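Cycloalternan-forming enzyme (Listeria monocytogenes serovar 1/2a, PDB 5F7U) is a multidomain carbohydrate-active enzyme of glycoside hydrolase family 31, built round a TIM barrel and carrying a family 6 carbohydrate-binding module. Local coordinates at residues L614-W628 and A709-Q722. The protein carries 1 engineered substitution. Numbering follows the deposited sequence.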
loop_
_atom_site.group_PDB
_atom_site.type_symbol
_atom_site.label_atom_id
_atom_site.label_comp_id
_atom_site.label_asym_id
_atom_site.label_seq_id
_atom_site.Cartn_x
_atom_site.Cartn_y
_atom_site.Cartn_z
ATOM N N LEU A 614 7.828 -5.138 -0.709
ATOM C CA LEU A 614 7.913 -3.682 -0.749
ATOM C C LEU A 614 7.197 -3.122 -2.000
ATOM O O LEU A 614 6.480 -2.119 -1.914
ATOM C CB LEU A 614 9.366 -3.202 -0.605
ATOM C CG LEU A 614 9.646 -1.698 -0.563
ATOM C CD1 LEU A 614 8.712 -0.957 0.404
ATOM C CD2 LEU A 614 11.101 -1.498 -0.170
ATOM N N LYS A 615 7.368 -3.787 -3.149
ATOM C CA LYS A 615 6.615 -3.384 -4.355
ATOM C C LYS A 615 5.107 -3.445 -4.136
ATOM O O LYS A 615 4.345 -2.525 -4.552
ATOM C CB LYS A 615 7.036 -4.239 -5.556
ATOM C CG LYS A 615 8.500 -3.977 -5.940
ATOM C CD LYS A 615 8.952 -4.946 -7.023
ATOM C CE LYS A 615 10.464 -4.983 -7.122
ATOM N NZ LYS A 615 10.929 -5.977 -8.161
ATOM N N ALA A 616 4.672 -4.494 -3.442
ATOM C CA ALA A 616 3.256 -4.688 -3.144
ATOM C C ALA A 616 2.720 -3.552 -2.262
ATOM O O ALA A 616 1.642 -3.031 -2.527
ATOM C CB ALA A 616 3.039 -6.038 -2.464
ATOM N N GLY A 617 3.481 -3.156 -1.231
ATOM C CA GLY A 617 3.053 -2.045 -0.357
ATOM C C GLY A 617 3.023 -0.703 -1.072
ATOM O O GLY A 617 2.102 0.098 -0.866
ATOM N N LEU A 618 4.008 -0.470 -1.932
ATOM C CA LEU A 618 4.095 0.805 -2.635
ATOM C C LEU A 618 3.012 0.952 -3.710
ATOM O O LEU A 618 2.435 2.026 -3.876
ATOM C CB LEU A 618 5.497 1.009 -3.250
ATOM C CG LEU A 618 6.631 1.125 -2.217
ATOM C CD1 LEU A 618 8.001 1.204 -2.904
ATOM C CD2 LEU A 618 6.424 2.293 -1.231
ATOM N N SER A 619 2.745 -0.119 -4.444
ATOM C CA SER A 619 1.650 -0.092 -5.417
ATOM C C SER A 619 0.270 0.003 -4.712
ATOM O O SER A 619 -0.605 0.774 -5.147
ATOM C CB SER A 619 1.738 -1.323 -6.332
ATOM O OG SER A 619 1.813 -2.498 -5.568
ATOM N N ALA A 620 0.083 -0.755 -3.626
ATOM C CA ALA A 620 -1.174 -0.687 -2.865
ATOM C C ALA A 620 -1.425 0.734 -2.356
ATOM O O ALA A 620 -2.548 1.234 -2.437
ATOM C CB ALA A 620 -1.189 -1.691 -1.722
ATOM N N SER A 621 -0.357 1.381 -1.880
ATOM C CA SER A 621 -0.421 2.765 -1.414
ATOM C C SER A 621 -0.978 3.728 -2.455
ATOM O O SER A 621 -1.900 4.525 -2.171
ATOM C CB SER A 621 0.988 3.201 -1.010
ATOM O OG SER A 621 1.030 4.600 -0.843
ATOM N N THR A 622 -0.414 3.675 -3.659
ATOM C CA THR A 622 -0.878 4.519 -4.770
ATOM C C THR A 622 -2.349 4.258 -5.106
ATOM O O THR A 622 -3.071 5.188 -5.496
ATOM C CB THR A 622 0.028 4.318 -5.994
ATOM O OG1 THR A 622 1.326 4.822 -5.661
ATOM C CG2 THR A 622 -0.511 5.071 -7.244
ATOM N N SER A 623 -2.780 3.010 -4.887
ATOM C CA SER A 623 -4.133 2.534 -5.158
ATOM C C SER A 623 -5.109 2.826 -4.010
ATOM O O SER A 623 -6.251 2.390 -4.055
ATOM C CB SER A 623 -4.100 1.021 -5.464
ATOM O OG SER A 623 -3.185 0.753 -6.512
ATOM N N GLY A 624 -4.654 3.574 -3.001
ATOM C CA GLY A 624 -5.546 4.011 -1.915
ATOM C C GLY A 624 -5.631 3.027 -0.755
ATOM O O GLY A 624 -6.428 3.227 0.173
ATOM N N VAL A 625 -4.817 1.971 -0.793
ATOM C CA VAL A 625 -4.776 0.983 0.301
ATOM C C VAL A 625 -3.531 1.330 1.130
ATOM O O VAL A 625 -2.410 0.935 0.803
ATOM C CB VAL A 625 -4.765 -0.476 -0.220
ATOM C CG1 VAL A 625 -4.654 -1.475 0.939
ATOM C CG2 VAL A 625 -6.038 -0.747 -1.010
ATOM N N SER A 626 -3.755 2.104 2.186
ATOM C CA SER A 626 -2.682 2.709 2.972
ATOM C C SER A 626 -2.322 1.855 4.181
ATOM O O SER A 626 -1.156 1.784 4.553
ATOM C CB SER A 626 -3.167 4.086 3.433
ATOM O OG SER A 626 -2.252 4.747 4.302
ATOM N N TYR A 627 -3.325 1.219 4.795
ATOM C CA TYR A 627 -3.074 0.433 6.018
ATOM C C TYR A 627 -2.640 -0.958 5.611
ATOM O O TYR A 627 -3.424 -1.922 5.654
ATOM C CB TYR A 627 -4.304 0.381 6.916
ATOM C CG TYR A 627 -4.783 1.729 7.446
ATOM C CD1 TYR A 627 -3.990 2.905 7.356
ATOM C CD2 TYR A 627 -6.047 1.825 8.031
ATOM C CE1 TYR A 627 -4.475 4.122 7.846
ATOM C CE2 TYR A 627 -6.525 3.024 8.540
ATOM C CZ TYR A 627 -5.747 4.168 8.445
ATOM O OH TYR A 627 -6.266 5.359 8.939
ATOM N N TRP A 628 -1.380 -1.035 5.189
ATOM C CA TRP A 628 -0.833 -2.221 4.542
ATOM C C TRP A 628 0.207 -2.889 5.448
ATOM O O TRP A 628 1.045 -2.208 6.052
ATOM C CB TRP A 628 -0.243 -1.823 3.185
ATOM C CG TRP A 628 0.502 -2.934 2.463
ATOM C CD1 TRP A 628 0.000 -3.784 1.511
ATOM C CD2 TRP A 628 1.876 -3.284 2.629
ATOM N NE1 TRP A 628 0.963 -4.651 1.093
ATOM C CE2 TRP A 628 2.130 -4.373 1.766
ATOM C CE3 TRP A 628 2.927 -2.776 3.428
ATOM C CZ2 TRP A 628 3.393 -4.956 1.646
ATOM C CZ3 TRP A 628 4.186 -3.388 3.351
ATOM C CH2 TRP A 628 4.410 -4.449 2.443
ATOM N N ALA A 709 -1.858 8.130 9.972
ATOM C CA ALA A 709 -3.011 7.247 9.742
ATOM C C ALA A 709 -4.311 8.063 9.601
ATOM O O ALA A 709 -5.133 7.799 8.714
ATOM C CB ALA A 709 -3.133 6.224 10.865
ATOM N N LYS A 710 -4.464 9.086 10.431
ATOM C CA LYS A 710 -5.624 9.966 10.346
ATOM C C LYS A 710 -5.608 10.771 9.053
ATOM O O LYS A 710 -6.662 10.980 8.458
ATOM C CB LYS A 710 -5.675 10.897 11.575
ATOM C CG LYS A 710 -6.739 11.990 11.547
ATOM C CD LYS A 710 -8.126 11.465 11.851
ATOM C CE LYS A 710 -8.978 12.479 12.612
ATOM N NZ LYS A 710 -8.884 13.875 12.088
ATOM N N ASP A 711 -4.418 11.203 8.626
ATOM C CA ASP A 711 -4.282 11.948 7.367
ATOM C C ASP A 711 -4.676 11.096 6.157
ATOM O O ASP A 711 -5.214 11.610 5.172
ATOM C CB ASP A 711 -2.877 12.502 7.176
ATOM C CG ASP A 711 -2.853 13.715 6.231
ATOM O OD1 ASP A 711 -3.768 14.566 6.310
ATOM O OD2 ASP A 711 -1.905 13.825 5.432
ATOM N N THR A 712 -4.418 9.792 6.233
ATOM C CA THR A 712 -4.938 8.879 5.191
ATOM C C THR A 712 -6.468 8.926 5.150
ATOM O O THR A 712 -7.072 9.048 4.080
ATOM C CB THR A 712 -4.513 7.427 5.448
ATOM O OG1 THR A 712 -3.097 7.310 5.331
ATOM C CG2 THR A 712 -5.192 6.492 4.418
ATOM N N ALA A 713 -7.082 8.803 6.321
ATOM C CA ALA A 713 -8.542 8.702 6.422
ATOM C C ALA A 713 -9.202 10.009 6.004
ATOM O O ALA A 713 -10.244 9.993 5.327
ATOM C CB ALA A 713 -8.956 8.311 7.839
ATOM N N ASP A 714 -8.596 11.132 6.394
ATOM C CA ASP A 714 -9.158 12.457 6.104
ATOM C C ASP A 714 -8.824 12.976 4.701
ATOM O O ASP A 714 -9.698 13.537 4.012
ATOM C CB ASP A 714 -8.681 13.479 7.144
ATOM C CG ASP A 714 -9.303 13.266 8.515
ATOM O OD1 ASP A 714 -10.270 12.482 8.666
ATOM O OD2 ASP A 714 -8.812 13.908 9.461
ATOM N N ASN A 715 -7.570 12.810 4.285
ATOM C CA ASN A 715 -7.037 13.493 3.108
ATOM C C ASN A 715 -6.500 12.592 2.007
ATOM O O ASN A 715 -5.929 13.078 1.023
ATOM C CB ASN A 715 -5.976 14.495 3.557
ATOM C CG ASN A 715 -6.539 15.505 4.538
ATOM O OD1 ASN A 715 -7.632 16.042 4.338
ATOM N ND2 ASN A 715 -5.821 15.733 5.622
ATOM N N GLY A 716 -6.696 11.288 2.164
ATOM C CA GLY A 716 -6.284 10.333 1.131
ATOM C C GLY A 716 -4.792 10.164 0.913
ATOM O O GLY A 716 -4.377 9.574 -0.099
ATOM N N LYS A 717 -3.967 10.698 1.824
ATOM C CA LYS A 717 -2.519 10.567 1.713
ATOM C C LYS A 717 -2.075 9.264 2.373
ATOM O O LYS A 717 -2.178 9.111 3.585
ATOM C CB LYS A 717 -1.810 11.737 2.370
ATOM C CG LYS A 717 -0.322 11.787 2.069
ATOM C CD LYS A 717 0.111 13.229 2.121
ATOM C CE LYS A 717 1.597 13.332 2.014
ATOM N NZ LYS A 717 1.903 14.730 2.416
ATOM N N SER A 718 -1.584 8.320 1.570
ATOM C CA SER A 718 -1.144 7.042 2.133
ATOM C C SER A 718 0.048 7.222 3.054
ATOM O O SER A 718 0.819 8.170 2.904
ATOM C CB SER A 718 -0.810 6.057 1.007
ATOM O OG SER A 718 -2.010 5.760 0.297
ATOM N N MET A 719 0.194 6.301 4.011
ATOM C CA MET A 719 1.259 6.388 5.013
ATOM C C MET A 719 2.651 6.143 4.436
ATOM O O MET A 719 3.615 6.829 4.797
ATOM C CB MET A 719 0.986 5.415 6.152
ATOM C CG MET A 719 -0.162 5.895 7.031
ATOM S SD MET A 719 -0.739 4.598 8.123
ATOM C CE MET A 719 0.513 4.665 9.389
ATOM N N MET A 720 2.745 5.165 3.534
ATOM C CA MET A 720 4.023 4.812 2.934
ATOM C C MET A 720 3.887 5.038 1.448
ATOM O O MET A 720 2.978 4.471 0.853
ATOM C CB MET A 720 4.311 3.334 3.218
ATOM C CG MET A 720 5.591 2.837 2.578
ATOM S SD MET A 720 5.964 1.098 2.918
ATOM C CE MET A 720 4.473 0.368 2.267
ATOM N N ARG A 721 4.754 5.863 0.846
ATOM C CA ARG A 721 4.561 6.254 -0.561
ATOM C C ARG A 721 5.829 6.124 -1.398
ATOM O O ARG A 721 6.916 6.482 -0.961
ATOM C CB ARG A 721 4.051 7.714 -0.661
ATOM C CG ARG A 721 2.734 7.972 0.059
ATOM C CD ARG A 721 2.243 9.428 0.021
ATOM N NE ARG A 721 3.277 10.391 0.441
ATOM C CZ ARG A 721 3.765 10.499 1.678
ATOM N NH1 ARG A 721 4.721 11.399 1.945
ATOM N NH2 ARG A 721 3.293 9.726 2.662
ATOM N N GLN A 722 5.647 5.666 -2.631
ATOM C CA GLN A 722 6.735 5.580 -3.612
ATOM C C GLN A 722 7.156 7.041 -3.900
ATOM O O GLN A 722 6.309 7.969 -3.838
ATOM C CB GLN A 722 6.174 4.884 -4.858
ATOM C CG GLN A 722 7.210 4.355 -5.861
ATOM C CD GLN A 722 7.729 5.465 -6.773
ATOM O OE1 GLN A 722 7.009 6.405 -7.075
ATOM N NE2 GLN A 722 8.987 5.366 -7.195
HETATM O O HOH W 1 3.000 4.814 -3.306
HETATM O O HOH W 2 0.604 3.280 2.943
#
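Ser621 and Ser626 meet the chain from Thr712 to Met720 where the TIM barrel of this family 31 protein joins its C-terminal domain: helix 607-622 and the Schellman motif that ends it, with Gly624 as C-prime residue, lead into barrel strand 628-631, while strand 720-721 edges the next sheet. The tight part is a run of hydroxyls. A chi1 of 167° swings Ser621 OG toward Met720 O, to which it donates at 2.6 Å, and Ser718 OG returns a bond to Ser621 O at 2.8 Å, on the face of that carbonyl opposite Gly624 N. Ser626 OG takes the N-H of Met719 and gives its proton to Thr712 OG1, which passes its own to Lys717 O, so the turn after helix 702-715 is tied to the barrel; here Ser626 CB and Thr712 CG2 are squeezed to 3.3 Å. Beside them Met720 stretches out and bends at chi3 (58°), placing CE 3.7 Å from Trp628 CE3, with Leu618 CD2 along its CG. One water bridges Leu618 O and Gln722 N. Toward solvent the contact thins out: the Lys710 side chain turns away to its salt bridge with Asp714. On the buried side of helix 702-715 Met719 SD makes an oblique Met-aromatic contact with the Tyr627 ring, whose OH donates to Ala709 O at 2.7 Å from 55° above the carbonyl plane.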